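Local atomic coordinates of Arf-GAP with coiled-coil, ANK repeat and PH domain-containing protein 2 (Homo sapiens, PDB entry 6IF3), a protein that acts as a GTPase-activating protein for the small GTPase ARF6 and uses its ankyrin repeats, the part described here, to interact with RAB35. Residues Lys45-Ile50 and Val71-Val76; Lys25-Leu30 and Cys61-Gln66. All blocks are in the same frame, centred on the assembly; numbering follows the deposited sequence.

Interaction 1: Lys45-Ile50 and Val71-Val76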
loop_
_atom_site.group_PDB
_atom_site.type_symbol
_atom_site.label_atom_id
_atom_site.label_comp_id
_atom_site.label_asym_id
_atom_site.label_seq_id
_atom_site.Cartn_x
_atom_site.Cartn_y
_atom_site.Cartn_z
ATOM N N LYS A 45 17.672 15.782 21.885
ATOM C CA LYS A 45 18.634 15.172 20.962
ATOM C C LYS A 45 18.137 15.139 19.521
ATOM O O LYS A 45 18.523 14.301 18.707
ATOM C CB LYS A 45 19.013 13.765 21.449
ATOM C CG LYS A 45 19.723 13.852 22.799
ATOM C CD LYS A 45 20.503 12.599 23.146
ATOM C CE LYS A 45 21.396 12.831 24.373
ATOM N NZ LYS A 45 22.510 13.794 24.125
ATOM N N ALA A 46 17.326 16.128 19.162
ATOM C CA ALA A 46 16.938 16.247 17.770
ATOM C C ALA A 46 18.131 16.678 16.906
ATOM O O ALA A 46 19.127 17.235 17.399
ATOM C CB ALA A 46 15.755 17.254 17.614
ATOM N N THR A 47 17.980 16.443 15.610
ATOM C CA THR A 47 19.048 16.523 14.642
ATOM C C THR A 47 18.725 17.514 13.529
ATOM O O THR A 47 17.578 17.927 13.377
ATOM C CB THR A 47 19.264 15.174 13.969
ATOM O OG1 THR A 47 18.008 14.808 13.345
ATOM C CG2 THR A 47 19.675 14.097 14.970
ATOM N N PRO A 48 19.725 17.855 12.718
ATOM C CA PRO A 48 19.425 18.663 11.526
ATOM C C PRO A 48 18.382 18.019 10.632
ATOM O O PRO A 48 17.514 18.763 10.157
ATOM C CB PRO A 48 20.811 18.788 10.830
ATOM C CG PRO A 48 21.796 18.765 12.034
ATOM C CD PRO A 48 21.182 17.721 12.945
ATOM N N LEU A 49 18.419 16.706 10.453
ATOM C CA LEU A 49 17.470 16.115 9.516
ATOM C C LEU A 49 16.092 16.134 10.126
ATOM O O LEU A 49 15.110 16.368 9.393
ATOM C CB LEU A 49 17.902 14.716 9.120
ATOM C CG LEU A 49 17.042 13.993 8.089
ATOM C CD1 LEU A 49 16.872 14.859 6.819
ATOM C CD2 LEU A 49 17.695 12.644 7.733
ATOM N N ILE A 50 15.981 15.943 11.441
ATOM C CA ILE A 50 14.673 16.093 12.057
ATOM C C ILE A 50 14.188 17.558 11.930
ATOM O O ILE A 50 13.009 17.788 11.658
ATOM C CB ILE A 50 14.681 15.610 13.532
ATOM C CG1 ILE A 50 14.750 14.083 13.555
ATOM C CG2 ILE A 50 13.482 16.130 14.284
ATOM C CD1 ILE A 50 15.022 13.518 14.935
ATOM N N VAL A 71 19.780 8.649 7.821
ATOM C CA VAL A 71 18.324 8.740 7.602
ATOM C C VAL A 71 17.557 8.115 8.765
ATOM O O VAL A 71 16.381 8.386 8.938
ATOM C CB VAL A 71 17.952 8.082 6.260
ATOM C CG1 VAL A 71 18.003 6.562 6.354
ATOM C CG2 VAL A 71 16.580 8.590 5.763
ATOM N N ASN A 72 18.232 7.326 9.598
ATOM C CA ASN A 72 17.518 6.623 10.661
ATOM C C ASN A 72 17.739 7.214 12.056
ATOM O O ASN A 72 17.124 6.726 13.011
ATOM C CB ASN A 72 17.928 5.158 10.702
ATOM C CG ASN A 72 17.421 4.380 9.531
ATOM O OD1 ASN A 72 16.289 4.568 9.097
ATOM N ND2 ASN A 72 18.241 3.488 9.024
ATOM N N GLN A 73 18.636 8.195 12.201
ATOM C CA GLN A 73 19.070 8.593 13.544
ATOM C C GLN A 73 17.901 9.182 14.310
ATOM O O GLN A 73 17.184 10.072 13.804
ATOM C CB GLN A 73 20.224 9.608 13.489
ATOM C CG GLN A 73 20.752 9.966 14.892
ATOM C CD GLN A 73 21.948 10.858 14.802
ATOM O OE1 GLN A 73 22.761 10.714 13.882
ATOM N NE2 GLN A 73 22.047 11.811 15.715
ATOM N N ARG A 74 17.729 8.712 15.538
ATOM C CA ARG A 74 16.560 9.049 16.353
ATOM C C ARG A 74 16.804 10.145 17.365
ATOM O O ARG A 74 17.932 10.288 17.894
ATOM C CB ARG A 74 16.089 7.795 17.127
ATOM C CG ARG A 74 15.927 6.537 16.265
ATOM C CD ARG A 74 15.882 5.335 17.148
ATOM N NE ARG A 74 15.828 4.036 16.481
ATOM C CZ ARG A 74 14.775 3.216 16.545
ATOM N NH1 ARG A 74 13.692 3.622 17.187
ATOM N NH2 ARG A 74 14.816 1.991 16.008
ATOM N N ASP A 75 15.729 10.866 17.700
ATOM C CA ASP A 75 15.762 11.725 18.898
ATOM C C ASP A 75 15.661 10.871 20.172
ATOM O O ASP A 75 15.617 9.617 20.107
ATOM C CB ASP A 75 14.663 12.802 18.864
ATOM C CG ASP A 75 13.253 12.234 18.848
ATOM O OD1 ASP A 75 13.038 11.108 19.334
ATOM O OD2 ASP A 75 12.334 12.971 18.390
ATOM N N VAL A 76 15.648 11.525 21.337
ATOM C CA VAL A 76 15.739 10.789 22.579
ATOM C C VAL A 76 14.457 9.999 22.890
ATOM O O VAL A 76 14.489 9.101 23.732
ATOM C CB VAL A 76 16.140 11.752 23.746
ATOM C CG1 VAL A 76 14.967 12.543 24.284
ATOM C CG2 VAL A 76 16.867 10.991 24.890
HETATM O O HOH W 1 20.057 12.038 17.889
HETATM O O HOH W 2 18.019 12.346 12.326
#

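Interaction 2: Lys25-Leu30 and Cys61-Gln66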
loop_
_atom_site.group_PDB
_atom_site.type_symbol
_atom_site.label_atom_id
_atom_site.label_comp_id
_atom_site.label_asym_id
_atom_site.label_seq_id
_atom_site.Cartn_x
_atom_site.Cartn_y
_atom_site.Cartn_z
ATOM N N LYS A 25 23.290 28.703 4.559
ATOM C CA LYS A 25 23.742 28.734 5.950
ATOM C C LYS A 25 24.071 27.306 6.404
ATOM O O LYS A 25 24.969 27.099 7.226
ATOM C CB LYS A 25 22.691 29.362 6.858
ATOM C CG LYS A 25 22.558 30.881 6.735
ATOM C CD LYS A 25 21.765 31.422 7.924
ATOM C CE LYS A 25 21.322 32.858 7.738
ATOM N NZ LYS A 25 20.451 33.247 8.891
ATOM N N MET A 26 23.334 26.311 5.902
ATOM C CA MET A 26 23.650 24.916 6.205
ATOM C C MET A 26 25.053 24.581 5.723
ATOM O O MET A 26 25.842 23.989 6.458
ATOM C CB MET A 26 22.620 23.968 5.564
ATOM C CG MET A 26 21.242 24.166 6.182
ATOM S SD MET A 26 19.965 23.345 5.225
ATOM C CE MET A 26 20.371 21.644 5.535
ATOM N N ALA A 27 25.342 24.957 4.487
ATOM C CA ALA A 27 26.630 24.699 3.856
ATOM C C ALA A 27 27.737 25.391 4.631
ATOM O O ALA A 27 28.825 24.834 4.809
ATOM C CB ALA A 27 26.605 25.164 2.401
ATOM N N GLU A 28 27.464 26.609 5.089
ATOM C CA GLU A 28 28.474 27.361 5.831
ATOM C C GLU A 28 28.804 26.646 7.142
ATOM O O GLU A 28 29.981 26.554 7.541
ATOM C CB GLU A 28 27.976 28.781 6.094
ATOM C CG GLU A 28 28.900 29.619 6.938
ATOM C CD GLU A 28 28.297 30.972 7.216
ATOM O OE1 GLU A 28 27.577 31.105 8.231
ATOM O OE2 GLU A 28 28.534 31.900 6.419
ATOM N N ALA A 29 27.774 26.144 7.813
ATOM C CA ALA A 29 27.960 25.398 9.057
ATOM C C ALA A 29 28.798 24.152 8.799
ATOM O O ALA A 29 29.736 23.861 9.570
ATOM C CB ALA A 29 26.614 25.030 9.662
ATOM N N LEU A 30 28.499 23.448 7.703
ATOM C CA LEU A 30 29.286 22.266 7.330
ATOM C C LEU A 30 30.751 22.634 7.062
ATOM O O LEU A 30 31.672 21.924 7.509
ATOM C CB LEU A 30 28.677 21.570 6.099
ATOM C CG LEU A 30 27.357 20.847 6.402
ATOM C CD1 LEU A 30 26.766 20.424 5.073
ATOM C CD2 LEU A 30 27.523 19.613 7.307
ATOM N N CYS A 61 15.964 18.264 3.279
ATOM C CA CYS A 61 16.203 16.853 3.594
ATOM C C CYS A 61 17.183 16.244 2.603
ATOM O O CYS A 61 18.136 15.536 2.998
ATOM C CB CYS A 61 14.885 16.067 3.564
ATOM S SG CYS A 61 13.732 16.556 4.876
ATOM N N GLU A 62 16.957 16.501 1.314
ATOM C CA GLU A 62 17.832 15.973 0.265
ATOM C C GLU A 62 19.267 16.423 0.513
ATOM O O GLU A 62 20.202 15.607 0.517
ATOM C CB GLU A 62 17.379 16.445 -1.127
ATOM C CG GLU A 62 15.997 15.975 -1.563
ATOM C CD GLU A 62 15.522 16.702 -2.820
ATOM O OE1 GLU A 62 16.099 17.771 -3.145
ATOM O OE2 GLU A 62 14.581 16.208 -3.495
ATOM N N PHE A 63 19.460 17.723 0.757
ATOM C CA PHE A 63 20.811 18.268 0.970
ATOM C C PHE A 63 21.539 17.574 2.135
ATOM O O PHE A 63 22.721 17.201 2.021
ATOM C CB PHE A 63 20.699 19.778 1.216
ATOM C CG PHE A 63 22.010 20.465 1.451
ATOM C CD1 PHE A 63 22.740 20.949 0.390
ATOM C CD2 PHE A 63 22.497 20.645 2.749
ATOM C CE1 PHE A 63 23.959 21.611 0.585
ATOM C CE2 PHE A 63 23.725 21.304 2.956
ATOM C CZ PHE A 63 24.449 21.781 1.878
ATOM N N LEU A 64 20.840 17.397 3.245
ATOM C CA LEU A 64 21.435 16.728 4.395
ATOM C C LEU A 64 21.817 15.281 4.073
ATOM O O LEU A 64 22.913 14.839 4.379
ATOM C CB LEU A 64 20.474 16.783 5.578
ATOM C CG LEU A 64 20.383 18.184 6.180
ATOM C CD1 LEU A 64 19.242 18.261 7.210
ATOM C CD2 LEU A 64 21.744 18.564 6.867
ATOM N N LEU A 65 20.933 14.542 3.417
ATOM C CA LEU A 65 21.243 13.166 3.018
ATOM C C LEU A 65 22.446 13.101 2.077
ATOM O O LEU A 65 23.284 12.211 2.196
ATOM C CB LEU A 65 20.019 12.520 2.354
ATOM C CG LEU A 65 18.867 12.241 3.311
ATOM C CD1 LEU A 65 17.603 11.783 2.540
ATOM C CD2 LEU A 65 19.236 11.228 4.396
ATOM N N GLN A 66 22.525 14.058 1.145
ATOM C CA GLN A 66 23.637 14.126 0.195
ATOM C C GLN A 66 24.940 14.453 0.902
ATOM O O GLN A 66 26.006 14.199 0.374
ATOM C CB GLN A 66 23.369 15.181 -0.872
ATOM C CG GLN A 66 22.280 14.781 -1.832
ATOM C CD GLN A 66 21.782 15.956 -2.640
ATOM O OE1 GLN A 66 22.286 17.078 -2.513
ATOM N NE2 GLN A 66 20.772 15.714 -3.463
#

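Interaction 1: Lys45-Ile50 and Val71-Val76
Thr47 OG1 is gripped twice: it accepts the N-H of Ile50 at 3.0 Å from Ile50 N, and a water 2.7 Å from Thr47 OG1 ties it to Gln73 O across the contact. This is the threonine N-cap of the first helix of an ankyrin repeat, packed against the loop that leads into the next repeat. A threonine suits the place because its hydroxyl, set between backbone N and carbonyl carbon (chi1 58°), turns back to the helix start while the methyl faces the loop. That methyl, CG2, lies 3.4 Å from Gln73 NE2, the two side chains crossing at a slant. With CG anti to its backbone N and the chain extended, Gln73 carries its amide nitrogen to Asn37 O and to a second water. This water also donates to Lys45 O and Arg74 O, bridging two carbonyls. Beyond the cap the side chains meet by van der Waals packing: Leu49 CD2 on Val71 CA, and Ile50 CD1 across Asp75 CB at 4.0 Å. The Asp75 carboxylate accepts from Arg79 N at OD1 and His84 NE2 at OD2, giving both buried oxygens partners. At the more exposed end, Lys45 CB meets Val76 CB at 4.2 Å.

Interaction 2: Lys25-Leu30 and Cys61-Gln66
A Met-aromatic contact joins the two helices, with Met26 SD 5.3 Å from the centroid of the Phe63 ring and 45° off its normal, an oblique approach. The methionine bends at its last torsion (chi3 69°), which brings the CE methyl against both Phe63 and Leu64: CE is 3.6 Å from Phe63 CD2 and 3.5 Å from Leu64 CG. The flexible, unbranched chain lets one terminal methyl touch both residues, and the polarisable sulfur suits the neighbourhood of a ring. The two segments run nearly parallel, 20° apart with axes 11.6 Å from each other, as expected of neighbouring outer helices in an ankyrin stack. Long side chains must bridge such a spacing, and Phe63, its ring carried anti to the backbone N, reaches over to the other helix. There Leu30 CD1 touches Phe63 CE2 at 3.8 Å, while the small Ala27 lets the ring tip close in, its CB 4.0 Å from Phe63 CZ. With an alanine here instead of Phe63, the Met26 sulfur would probably lose its aromatic neighbour, and Ala27 CB and Leu30 CD1 the ring they touch. Met26 also touches Leu14, Ala17 and Ser18 of helix 10-19.

How the interactions relate
Interactions 1 and 2 lie about 14 Å apart between centres within one ankyrin-repeat region, and their segments alternate along the chain: 25-30, 45-50, 61-66, then 71-76. Interaction 2 joins helices 23-31 and 58-66, whereas interaction 1 sets the start of helix 48-55 against the loop after helix 58-66. The ankyrin repeat spanning 44-73 contributes to both. They meet directly where Leu64 CD1 packs on Leu49 CA at 3.6 Å, and where Leu65 CD2 touches Val71 CB. Helix 58-66 thus presents Phe63 and Leu64 to helix 23-31 and Leu65 to the loop at Val71, linking the packing between outer helices with the loops between helix pairs in the ankyrin repeats, which are required for RAB35 interaction.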